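Local coordinates for beta-N-acetylhexosaminidase (Arthrobacter aurescens, PDB 3RCN), which probably hydrolyses terminal non-reducing N-acetyl-D-hexosamine residues from N-acetyl-beta-D-hexosaminides, as a member of glycosyl hydrolase family 20, at residues Ile244-Pro247 and Gly248-Ala252; Met400-Glu403 and His404-Leu408; Phe424-Leu428 and Gln429-Glu433; Ala470-Pro473 and Arg474-Ile478. All coordinates share one frame; numbering follows the deposited sequence.

Contact 1 (Ile244-Pro247 and Gly248-Ala252); sequences IDVP and GHSQA
The side chains of Asp-245 and His-249 meet at a slant across a cis-proline turn that leaves strand 239-243 of the TIM-barrel domain and runs into helix 251-256. The peptide before Pro-247 is cis, reversing the chain, and the tight side is here: Ser-250 OG comes within 3.3 Å of Pro-247 O and donates to Gly-248 O at 2.9 Å, from above the carbonyl plane, while Pro-247 and Val-246 rest on helix 342-357.

The other side is looser, still buried, and bridged by two waters. The carboxylate of Asp-245 and the imidazole of His-249 are only 20° from parallel, but OD2 of Asp-245 stays 3.6 Å from ND1 of His-249 without a hydrogen bond. Asp-245 OD1 instead accepts from Gly-314 N and, at 2.8 Å, from water 2, which is weakly bound by Gly-248 N. With an alanine here, Gly-314 N and water 2 would probably lose their acceptor, leaving the His-249 ring less confined. His-249 itself reaches the pocket, touching Glu-316, the predicted proton donor, and making a weak bond to a bound glycerol. Between the two backbones, water 1 donates to Asp-245 O at 2.7 Å and to His-249 O at 2.6 Å.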
loop_
_atom_site.group_PDB
_atom_site.type_symbol
_atom_site.label_atom_id
_atom_site.label_comp_id
_atom_site.label_asym_id
_atom_site.label_seq_id
_atom_site.Cartn_x
_atom_site.Cartn_y
_atom_site.Cartn_z
ATOM N N ILE A 244 16.840 -17.244 -4.941
ATOM C CA ILE A 244 17.886 -16.629 -5.741
ATOM C C ILE A 244 18.156 -17.565 -6.902
ATOM O O ILE A 244 18.742 -18.625 -6.725
ATOM C CB ILE A 244 19.171 -16.425 -4.940
ATOM C CG1 ILE A 244 18.961 -15.358 -3.853
ATOM C CG2 ILE A 244 20.279 -15.992 -5.860
ATOM C CD1 ILE A 244 18.270 -15.867 -2.620
ATOM N N ASP A 245 17.744 -17.169 -8.096
ATOM C CA ASP A 245 17.741 -18.077 -9.227
ATOM C C ASP A 245 19.147 -18.186 -9.813
ATOM O O ASP A 245 19.773 -17.169 -10.111
ATOM C CB ASP A 245 16.762 -17.588 -10.284
ATOM C CG ASP A 245 16.323 -18.683 -11.233
ATOM O OD1 ASP A 245 17.068 -19.688 -11.386
ATOM O OD2 ASP A 245 15.229 -18.524 -11.827
ATOM N N VAL A 246 19.636 -19.422 -9.937
ATOM C CA VAL A 246 20.947 -19.729 -10.512
ATOM C C VAL A 246 20.887 -21.051 -11.269
ATOM O O VAL A 246 20.025 -21.882 -10.996
ATOM C CB VAL A 246 22.010 -19.863 -9.419
ATOM C CG1 VAL A 246 22.263 -18.493 -8.742
ATOM C CG2 VAL A 246 21.583 -20.918 -8.409
ATOM N N PRO A 247 21.816 -21.279 -12.206
ATOM C CA PRO A 247 22.843 -20.474 -12.875
ATOM C C PRO A 247 22.309 -19.506 -13.926
ATOM O O PRO A 247 23.056 -18.626 -14.363
ATOM C CB PRO A 247 23.739 -21.530 -13.507
ATOM C CG PRO A 247 22.794 -22.603 -13.867
ATOM C CD PRO A 247 21.709 -22.611 -12.827
ATOM N N GLY A 248 21.080 -19.725 -14.387
ATOM C CA GLY A 248 20.445 -18.839 -15.353
ATOM C C GLY A 248 19.706 -17.683 -14.685
ATOM O O GLY A 248 19.759 -17.545 -13.459
ATOM N N HIS A 249 19.031 -16.853 -15.488
ATOM C CA HIS A 249 18.348 -15.644 -14.994
ATOM C C HIS A 249 19.259 -14.790 -14.127
ATOM O O HIS A 249 18.843 -14.269 -13.121
ATOM C CB HIS A 249 17.080 -16.019 -14.213
ATOM C CG HIS A 249 16.047 -16.688 -15.059
ATOM N ND1 HIS A 249 16.052 -18.046 -15.302
ATOM C CD2 HIS A 249 15.016 -16.181 -15.775
ATOM C CE1 HIS A 249 15.050 -18.349 -16.108
ATOM N NE2 HIS A 249 14.408 -17.235 -16.412
ATOM N N SER A 250 20.538 -14.787 -14.442
ATOM C CA SER A 250 21.520 -14.079 -13.643
ATOM C C SER A 250 22.065 -12.732 -14.109
ATOM O O SER A 250 22.934 -12.173 -13.440
ATOM C CB SER A 250 22.632 -15.032 -13.242
ATOM O OG SER A 250 22.064 -16.078 -12.474
ATOM N N GLN A 251 21.607 -12.210 -15.245
ATOM C CA GLN A 251 22.235 -10.984 -15.768
ATOM C C GLN A 251 22.286 -9.760 -14.818
ATOM O O GLN A 251 23.118 -8.876 -14.997
ATOM C CB GLN A 251 21.645 -10.572 -17.106
ATOM C CG GLN A 251 22.462 -9.504 -17.794
ATOM C CD GLN A 251 22.136 -9.395 -19.260
ATOM O OE1 GLN A 251 21.834 -10.398 -19.914
ATOM N NE2 GLN A 251 22.190 -8.175 -19.792
ATOM N N ALA A 252 21.408 -9.692 -13.824
ATOM C CA ALA A 252 21.446 -8.559 -12.907
ATOM C C ALA A 252 22.677 -8.660 -12.028
ATOM O O ALA A 252 23.407 -7.685 -11.870
ATOM C CB ALA A 252 20.166 -8.460 -12.065
HETATM O O HOH W 1 18.989 -14.605 -10.571
HETATM O O HOH W 2 18.266 -20.612 -13.696
#

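Contact 2 (Met400-Glu403 and His404-Leu408); sequences MCPE and HKLYL
Pro-402 O collects two backbone N-H groups, from Lys-405 and Leu-406, in the loop that follows strand 397-400 of the catalytic barrel; the bonds overlay a beta-turn on an alpha-turn. Leu-406 N comes nearly end-on to the carbonyl at 2.9 Å. Lys-405 N, at 3.2 Å, approaches from above the carbonyl plane, so the two donors grip the oxygen from different directions. The next acceptor, Glu-403 O, is served by water 3, which donates to it at 2.8 Å and accepts from Tyr-407 N at 3.1 Å, carrying the turn on by one residue.

The Glu-403 carboxylate finds its partner outside the turn: the extended side chain sends OE2 into a salt bridge with Arg-533. Backbone bonds join Cys-401 to Ser-381, Glu-403 to Trp-382 and Leu-406 to Asn-455, tying the loop into the barrel.

Apolar contacts complete the turn. Pro-402 CD lies 4.1 Å from Leu-406 CG, the two side chains running side by side, while Lys-405 CG lies over one face of the His-404 ring, offset toward its rim; that ring also stacks with Tyr-535. Over the centre of the Tyr-407 ring sits Glu-403 CA, 3.7 Å from its centroid, a CH-pi contact 6° off the ring normal.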
loop_
_atom_site.group_PDB
_atom_site.type_symbol
_atom_site.label_atom_id
_atom_site.label_comp_id
_atom_site.label_asym_id
_atom_site.label_seq_id
_atom_site.Cartn_x
_atom_site.Cartn_y
_atom_site.Cartn_z
HETATM N N MSE A 400 2.899 -29.022 -6.849
HETATM C CA MSE A 400 2.462 -28.799 -8.226
HETATM C C MSE A 400 2.156 -27.328 -8.524
HETATM O O MSE A 400 1.441 -26.650 -7.780
HETATM C CB MSE A 400 1.237 -29.647 -8.557
HETATM C CG MSE A 400 1.443 -31.126 -8.364
HETATM SE SE MSE A 400 2.713 -31.865 -9.646
HETATM C CE MSE A 400 1.810 -31.249 -11.278
ATOM N N CYS A 401 2.742 -26.842 -9.609
ATOM C CA CYS A 401 2.378 -25.568 -10.182
ATOM C C CYS A 401 2.449 -25.663 -11.694
ATOM O O CYS A 401 3.348 -25.101 -12.316
ATOM C CB CYS A 401 3.288 -24.454 -9.662
ATOM S SG CYS A 401 5.033 -24.869 -9.570
ATOM N N PRO A 402 1.506 -26.393 -12.296
ATOM C CA PRO A 402 1.524 -26.594 -13.751
ATOM C C PRO A 402 1.422 -25.263 -14.488
ATOM O O PRO A 402 0.575 -24.448 -14.145
ATOM C CB PRO A 402 0.271 -27.435 -14.010
ATOM C CG PRO A 402 -0.092 -28.026 -12.688
ATOM C CD PRO A 402 0.368 -27.059 -11.645
ATOM N N GLU A 403 2.276 -25.058 -15.486
ATOM C CA GLU A 403 2.273 -23.841 -16.283
ATOM C C GLU A 403 0.962 -23.627 -17.034
ATOM O O GLU A 403 0.605 -22.504 -17.346
ATOM C CB GLU A 403 3.434 -23.853 -17.282
ATOM C CG GLU A 403 3.491 -22.619 -18.193
ATOM C CD GLU A 403 4.448 -22.786 -19.377
ATOM O OE1 GLU A 403 4.927 -23.918 -19.629
ATOM O OE2 GLU A 403 4.713 -21.777 -20.065
ATOM N N HIS A 404 0.259 -24.701 -17.363
ATOM C CA HIS A 404 -0.965 -24.554 -18.143
ATOM C C HIS A 404 -2.222 -24.494 -17.278
ATOM O O HIS A 404 -3.343 -24.493 -17.791
ATOM C CB HIS A 404 -1.073 -25.618 -19.236
ATOM C CG HIS A 404 -0.996 -27.019 -18.726
ATOM N ND1 HIS A 404 0.163 -27.563 -18.214
ATOM C CD2 HIS A 404 -1.931 -27.997 -18.662
ATOM C CE1 HIS A 404 -0.062 -28.813 -17.851
ATOM N NE2 HIS A 404 -1.326 -29.102 -18.112
ATOM N N LYS A 405 -2.022 -24.471 -15.963
ATOM C CA LYS A 405 -3.124 -24.418 -15.002
ATOM C C LYS A 405 -3.014 -23.226 -14.055
ATOM O O LYS A 405 -3.905 -22.400 -13.967
ATOM C CB LYS A 405 -3.175 -25.710 -14.180
ATOM C CG LYS A 405 -3.451 -26.973 -14.981
ATOM C CD LYS A 405 -4.749 -26.852 -15.762
ATOM C CE LYS A 405 -5.140 -28.185 -16.366
ATOM N NZ LYS A 405 -4.013 -28.786 -17.123
ATOM N N LEU A 406 -1.931 -23.219 -13.289
ATOM C CA LEU A 406 -1.699 -22.321 -12.166
ATOM C C LEU A 406 -0.885 -21.036 -12.388
ATOM O O LEU A 406 -0.415 -20.444 -11.409
ATOM C CB LEU A 406 -1.200 -23.105 -10.955
ATOM C CG LEU A 406 -2.214 -24.145 -10.477
ATOM C CD1 LEU A 406 -1.815 -24.713 -9.132
ATOM C CD2 LEU A 406 -3.595 -23.532 -10.400
ATOM N N TYR A 407 -0.574 -20.687 -13.635
ATOM C CA TYR A 407 0.179 -19.447 -13.885
ATOM C C TYR A 407 -0.759 -18.256 -14.078
ATOM O O TYR A 407 -1.522 -18.190 -15.049
ATOM C CB TYR A 407 1.135 -19.588 -15.082
ATOM C CG TYR A 407 2.432 -20.315 -14.753
ATOM C CD1 TYR A 407 2.530 -21.132 -13.636
ATOM C CD2 TYR A 407 3.565 -20.156 -15.542
ATOM C CE1 TYR A 407 3.706 -21.781 -13.324
ATOM C CE2 TYR A 407 4.756 -20.809 -15.235
ATOM C CZ TYR A 407 4.815 -21.620 -14.125
ATOM O OH TYR A 407 5.982 -22.279 -13.801
ATOM N N LEU A 408 -0.689 -17.307 -13.147
ATOM C CA LEU A 408 -1.678 -16.238 -13.069
ATOM C C LEU A 408 -1.326 -14.999 -13.890
ATOM O O LEU A 408 -2.126 -14.077 -14.001
ATOM C CB LEU A 408 -1.939 -15.853 -11.609
ATOM C CG LEU A 408 -2.453 -16.972 -10.701
ATOM C CD1 LEU A 408 -2.647 -16.480 -9.262
ATOM C CD2 LEU A 408 -3.744 -17.546 -11.261
HETATM O O HOH W 3 -1.709 -21.231 -16.468
#

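Contact 3 (Phe424-Leu428 and Gln429-Glu433); sequences FVTTL and QAVYE
With chi1 at 66°, Thr-427 holds OG1 between its own backbone N and carbonyl carbon, from where it can face Ala-430 N one turn ahead. This makes Thr-427 the N-cap of the short helix 428-432. Beside it, chi1 of -51° in Thr-426 turns CG2 away from the backbone N and against Val-431, methyl to methyl, with CG2 of Thr-426 3.5 Å from CG2 of Val-431.

The capping bond runs from Ala-430 N to Thr-427 OG1, 3.1 Å long and fairly straight at 163°. It supplies an acceptor to an N-H of the first turn, which has no preceding helical carbonyl to use. Main chain and side chain of the cap residue work together, since Thr-427 O takes the first regular helical bond, from Val-431 N at 3.1 Å. The next, from Tyr-432 N to Leu-428 O at 3.2 Å, is bent and weak, and the helix soon ends.

The helix has an outer and an inner side. Gln-429 and Ala-430 are exposed, whereas Leu-428 packs on Tyr-491 and Leu-498 of helix 491-508 and Val-431 lies on Ile-478. The side chain of Tyr-432 starts toward the cap, but its ring leads away: it stacks with Phe-494 and meets Arg-489 in a cation-pi contact, and its OH is hydrogen-bonded to Glu-480. The contact is thus structural packing, seating a single capped turn of helix against two longer ones. At its far end, Glu-433 N donates to Ala-430 O at 3.2 Å.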
loop_
_atom_site.group_PDB
_atom_site.type_symbol
_atom_site.label_atom_id
_atom_site.label_comp_id
_atom_site.label_asym_id
_atom_site.label_seq_id
_atom_site.Cartn_x
_atom_site.Cartn_y
_atom_site.Cartn_z
ATOM N N PHE A 424 -1.690 -19.240 -22.017
ATOM C CA PHE A 424 -2.944 -19.915 -22.317
ATOM C C PHE A 424 -4.119 -19.188 -21.686
ATOM O O PHE A 424 -3.948 -18.461 -20.704
ATOM C CB PHE A 424 -2.896 -21.355 -21.803
ATOM C CG PHE A 424 -1.610 -22.065 -22.116
ATOM C CD1 PHE A 424 -1.271 -22.362 -23.421
ATOM C CD2 PHE A 424 -0.739 -22.423 -21.102
ATOM C CE1 PHE A 424 -0.088 -23.006 -23.711
ATOM C CE2 PHE A 424 0.443 -23.074 -21.388
ATOM C CZ PHE A 424 0.767 -23.367 -22.695
ATOM N N VAL A 425 -5.316 -19.384 -22.231
ATOM C CA VAL A 425 -6.480 -18.856 -21.548
ATOM C C VAL A 425 -6.641 -19.680 -20.288
ATOM O O VAL A 425 -6.836 -20.888 -20.359
ATOM C CB VAL A 425 -7.772 -19.023 -22.378
ATOM C CG1 VAL A 425 -8.994 -18.564 -21.564
ATOM C CG2 VAL A 425 -7.672 -18.260 -23.696
ATOM N N THR A 426 -6.603 -19.022 -19.136
ATOM C CA THR A 426 -6.789 -19.719 -17.877
ATOM C C THR A 426 -7.889 -19.006 -17.115
ATOM O O THR A 426 -7.677 -17.917 -16.564
ATOM C CB THR A 426 -5.513 -19.631 -17.033
ATOM O OG1 THR A 426 -4.377 -20.036 -17.814
ATOM C CG2 THR A 426 -5.646 -20.478 -15.762
ATOM N N THR A 427 -9.039 -19.654 -16.994
ATOM C CA THR A 427 -10.208 -18.925 -16.537
ATOM C C THR A 427 -10.495 -19.229 -15.082
ATOM O O THR A 427 -9.867 -20.101 -14.477
ATOM C CB THR A 427 -11.447 -19.302 -17.367
ATOM O OG1 THR A 427 -11.780 -20.674 -17.125
ATOM C CG2 THR A 427 -11.174 -19.110 -18.848
ATOM N N LEU A 428 -11.490 -18.538 -14.542
ATOM C CA LEU A 428 -11.880 -18.733 -13.157
ATOM C C LEU A 428 -12.383 -20.161 -12.939
ATOM O O LEU A 428 -12.051 -20.800 -11.947
ATOM C CB LEU A 428 -12.959 -17.725 -12.762
ATOM C CG LEU A 428 -13.379 -17.829 -11.302
ATOM C CD1 LEU A 428 -12.191 -17.546 -10.375
ATOM C CD2 LEU A 428 -14.512 -16.863 -11.044
ATOM N N GLN A 429 -13.185 -20.655 -13.874
ATOM C CA GLN A 429 -13.777 -21.974 -13.732
ATOM C C GLN A 429 -12.724 -23.064 -13.954
ATOM O O GLN A 429 -12.649 -24.027 -13.195
ATOM C CB GLN A 429 -14.953 -22.129 -14.695
ATOM C CG GLN A 429 -15.649 -23.479 -14.654
ATOM C CD GLN A 429 -16.738 -23.592 -15.716
ATOM O OE1 GLN A 429 -17.432 -24.597 -15.798
ATOM N NE2 GLN A 429 -16.887 -22.555 -16.533
ATOM N N ALA A 430 -11.900 -22.898 -14.983
ATOM C CA ALA A 430 -10.854 -23.867 -15.278
ATOM C C ALA A 430 -9.963 -24.084 -14.055
ATOM O O ALA A 430 -9.691 -25.209 -13.656
ATOM C CB ALA A 430 -10.030 -23.409 -16.474
ATOM N N VAL A 431 -9.524 -22.983 -13.463
ATOM C CA VAL A 431 -8.654 -23.002 -12.303
ATOM C C VAL A 431 -9.349 -23.626 -11.089
ATOM O O VAL A 431 -8.693 -24.198 -10.216
ATOM C CB VAL A 431 -8.198 -21.555 -11.979
ATOM C CG1 VAL A 431 -8.167 -21.296 -10.484
ATOM C CG2 VAL A 431 -6.863 -21.262 -12.629
ATOM N N TYR A 432 -10.674 -23.505 -11.026
ATOM C CA TYR A 432 -11.415 -24.015 -9.877
ATOM C C TYR A 432 -11.589 -25.510 -9.975
ATOM O O TYR A 432 -11.796 -26.192 -8.972
ATOM C CB TYR A 432 -12.788 -23.370 -9.770
ATOM C CG TYR A 432 -13.586 -23.823 -8.555
ATOM C CD1 TYR A 432 -13.209 -23.438 -7.268
ATOM C CD2 TYR A 432 -14.731 -24.612 -8.693
ATOM C CE1 TYR A 432 -13.939 -23.837 -6.152
ATOM C CE2 TYR A 432 -15.465 -25.019 -7.582
ATOM C CZ TYR A 432 -15.063 -24.622 -6.317
ATOM O OH TYR A 432 -15.775 -25.015 -5.210
ATOM N N GLU A 433 -11.525 -26.009 -11.197
ATOM C CA GLU A 433 -11.692 -27.428 -11.458
ATOM C C GLU A 433 -10.362 -28.197 -11.548
ATOM O O GLU A 433 -10.353 -29.387 -11.801
ATOM C CB GLU A 433 -12.574 -27.615 -12.686
ATOM C CG GLU A 433 -13.991 -27.057 -12.453
ATOM C CD GLU A 433 -14.939 -27.320 -13.612
ATOM O OE1 GLU A 433 -14.466 -27.768 -14.691
ATOM O OE2 GLU A 433 -16.158 -27.079 -13.439
#

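Contact 4 (Ala470-Pro473 and Arg474-Ile478)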
loop_
_atom_site.group_PDB
_atom_site.type_symbol
_atom_site.label_atom_id
_atom_site.label_comp_id
_atom_site.label_asym_id
_atom_site.label_seq_id
_atom_site.Cartn_x
_atom_site.Cartn_y
_atom_site.Cartn_z
ATOM N N ALA A 470 -4.334 -9.517 -11.926
ATOM C CA ALA A 470 -3.864 -10.830 -12.355
ATOM C C ALA A 470 -4.235 -11.889 -11.334
ATOM O O ALA A 470 -4.738 -12.947 -11.686
ATOM C CB ALA A 470 -2.351 -10.816 -12.585
ATOM N N ALA A 471 -4.005 -11.594 -10.062
ATOM C CA ALA A 471 -4.162 -12.608 -9.030
ATOM C C ALA A 471 -5.614 -12.910 -8.708
ATOM O O ALA A 471 -5.951 -14.032 -8.330
ATOM C CB ALA A 471 -3.405 -12.209 -7.765
ATOM N N PHE A 472 -6.482 -11.916 -8.829
ATOM C CA PHE A 472 -7.865 -12.118 -8.398
ATOM C C PHE A 472 -8.857 -11.869 -9.506
ATOM O O PHE A 472 -8.608 -11.034 -10.379
ATOM C CB PHE A 472 -8.180 -11.244 -7.191
ATOM C CG PHE A 472 -7.425 -11.639 -5.971
ATOM C CD1 PHE A 472 -7.874 -12.687 -5.180
ATOM C CD2 PHE A 472 -6.248 -10.990 -5.627
ATOM C CE1 PHE A 472 -7.178 -13.077 -4.055
ATOM C CE2 PHE A 472 -5.545 -11.368 -4.498
ATOM C CZ PHE A 472 -6.009 -12.418 -3.707
ATOM N N PRO A 473 -10.012 -12.555 -9.459
ATOM C CA PRO A 473 -10.569 -13.527 -8.504
ATOM C C PRO A 473 -9.940 -14.944 -8.483
ATOM O O PRO A 473 -10.246 -15.721 -7.579
ATOM C CB PRO A 473 -12.041 -13.587 -8.912
ATOM C CG PRO A 473 -11.994 -13.408 -10.395
ATOM C CD PRO A 473 -10.855 -12.455 -10.668
ATOM N N ARG A 474 -9.161 -15.305 -9.500
ATOM C CA ARG A 474 -8.639 -16.674 -9.620
ATOM C C ARG A 474 -8.005 -17.239 -8.352
ATOM O O ARG A 474 -8.280 -18.365 -7.981
ATOM C CB ARG A 474 -7.649 -16.784 -10.780
ATOM C CG ARG A 474 -8.333 -16.728 -12.120
ATOM C CD ARG A 474 -7.336 -16.861 -13.233
ATOM N NE ARG A 474 -6.462 -15.704 -13.323
ATOM C CZ ARG A 474 -5.518 -15.563 -14.243
ATOM N NH1 ARG A 474 -5.315 -16.513 -15.151
ATOM N NH2 ARG A 474 -4.774 -14.473 -14.254
ATOM N N LEU A 475 -7.172 -16.453 -7.688
ATOM C CA LEU A 475 -6.517 -16.889 -6.462
ATOM C C LEU A 475 -7.520 -17.238 -5.340
ATOM O O LEU A 475 -7.196 -17.984 -4.413
ATOM C CB LEU A 475 -5.541 -15.809 -5.995
ATOM C CG LEU A 475 -4.536 -16.230 -4.934
ATOM C CD1 LEU A 475 -3.902 -17.562 -5.318
ATOM C CD2 LEU A 475 -3.462 -15.159 -4.749
ATOM N N SER A 476 -8.733 -16.698 -5.416
ATOM C CA SER A 476 -9.757 -17.041 -4.437
ATOM C C SER A 476 -10.254 -18.464 -4.673
ATOM O O SER A 476 -10.425 -19.240 -3.727
ATOM C CB SER A 476 -10.933 -16.065 -4.496
ATOM O OG SER A 476 -10.529 -14.751 -4.164
ATOM N N ALA A 477 -10.495 -18.794 -5.938
ATOM C CA ALA A 477 -10.912 -20.140 -6.317
ATOM C C ALA A 477 -9.801 -21.169 -6.027
ATOM O O ALA A 477 -10.052 -22.267 -5.512
ATOM C CB ALA A 477 -11.297 -20.158 -7.779
ATOM N N ILE A 478 -8.570 -20.791 -6.354
ATOM C CA ILE A 478 -7.395 -21.589 -6.040
ATOM C C ILE A 478 -7.250 -21.837 -4.535
ATOM O O ILE A 478 -6.944 -22.950 -4.120
ATOM C CB ILE A 478 -6.122 -20.945 -6.637
ATOM C CG1 ILE A 478 -6.048 -21.238 -8.134
ATOM C CG2 ILE A 478 -4.881 -21.473 -5.974
ATOM C CD1 ILE A 478 -5.364 -20.167 -8.949
HETATM O O HOH W 4 -7.585 -13.718 -11.552
#
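A cis-proline kink joins helix 464-471 to helix 474-483 in the barrel domain, and one helix-type backbone bond still spans the break. Leu-475 N donates to Ala-471 O at 2.8 Å, almost in line with the carbonyl, although Phe-472 and Pro-473 between them are not helical. Pro-473 O then receives Ser-476 N at 2.8 Å and, weakly, Ala-477 N, starting the second helix.

Arg-474 folds back over the kink. A bend at chi3 (-68°) brings its guanidinium beside Ala-470, where NH2 donates to Ala-470 O at 3.0 Å with the oxygen at the guanidinium edge, tilted 18° from its plane. Water 4 bridges the same groups: it donates to Ala-470 O and accepts from Arg-474 N and, at 2.9 Å, from Arg-474 NE. The other branch, NH1, bonds to His-410 O and weakly to Thr-426 O, so the buried guanidinium is probably stabilised by carbonyls of a helix end and of two loop segments. A leucine in its place would probably leave the Ala-470 and His-410 carbonyls short of a donor and water 4 less firmly held.

Across the kink, the Phe-472 ring takes Leu-475 CB over one face, 4.1 Å from its centroid, as a CH-pi contact; His-167 also meets this ring. Ser-476 OG approaches the ring at its edge, in plane, 3.5 Å from Phe-472 CD1.

Going from the N terminus, contact 1 comes first, turning the chain after strand 239-243, beside the predicted proton donor; its centre is about 22 Å from that of contact 2, and it touches none of the others. The remaining three follow in series, with no nesting or crossing, yet meet in space. Contact 2 turns the loop after strand 397-400, contact 3 opens helix 428-432, and contact 4 kinks the chain between helices 464-471 and 474-483. Lys-405 O lies against Thr-426 CG2 and Val-431 CG2, Val-431 meets Ile-478, and Leu-406 and Leu-408 reach the same Ile-478, tying loop, short helix and kinked helix pair into one cluster.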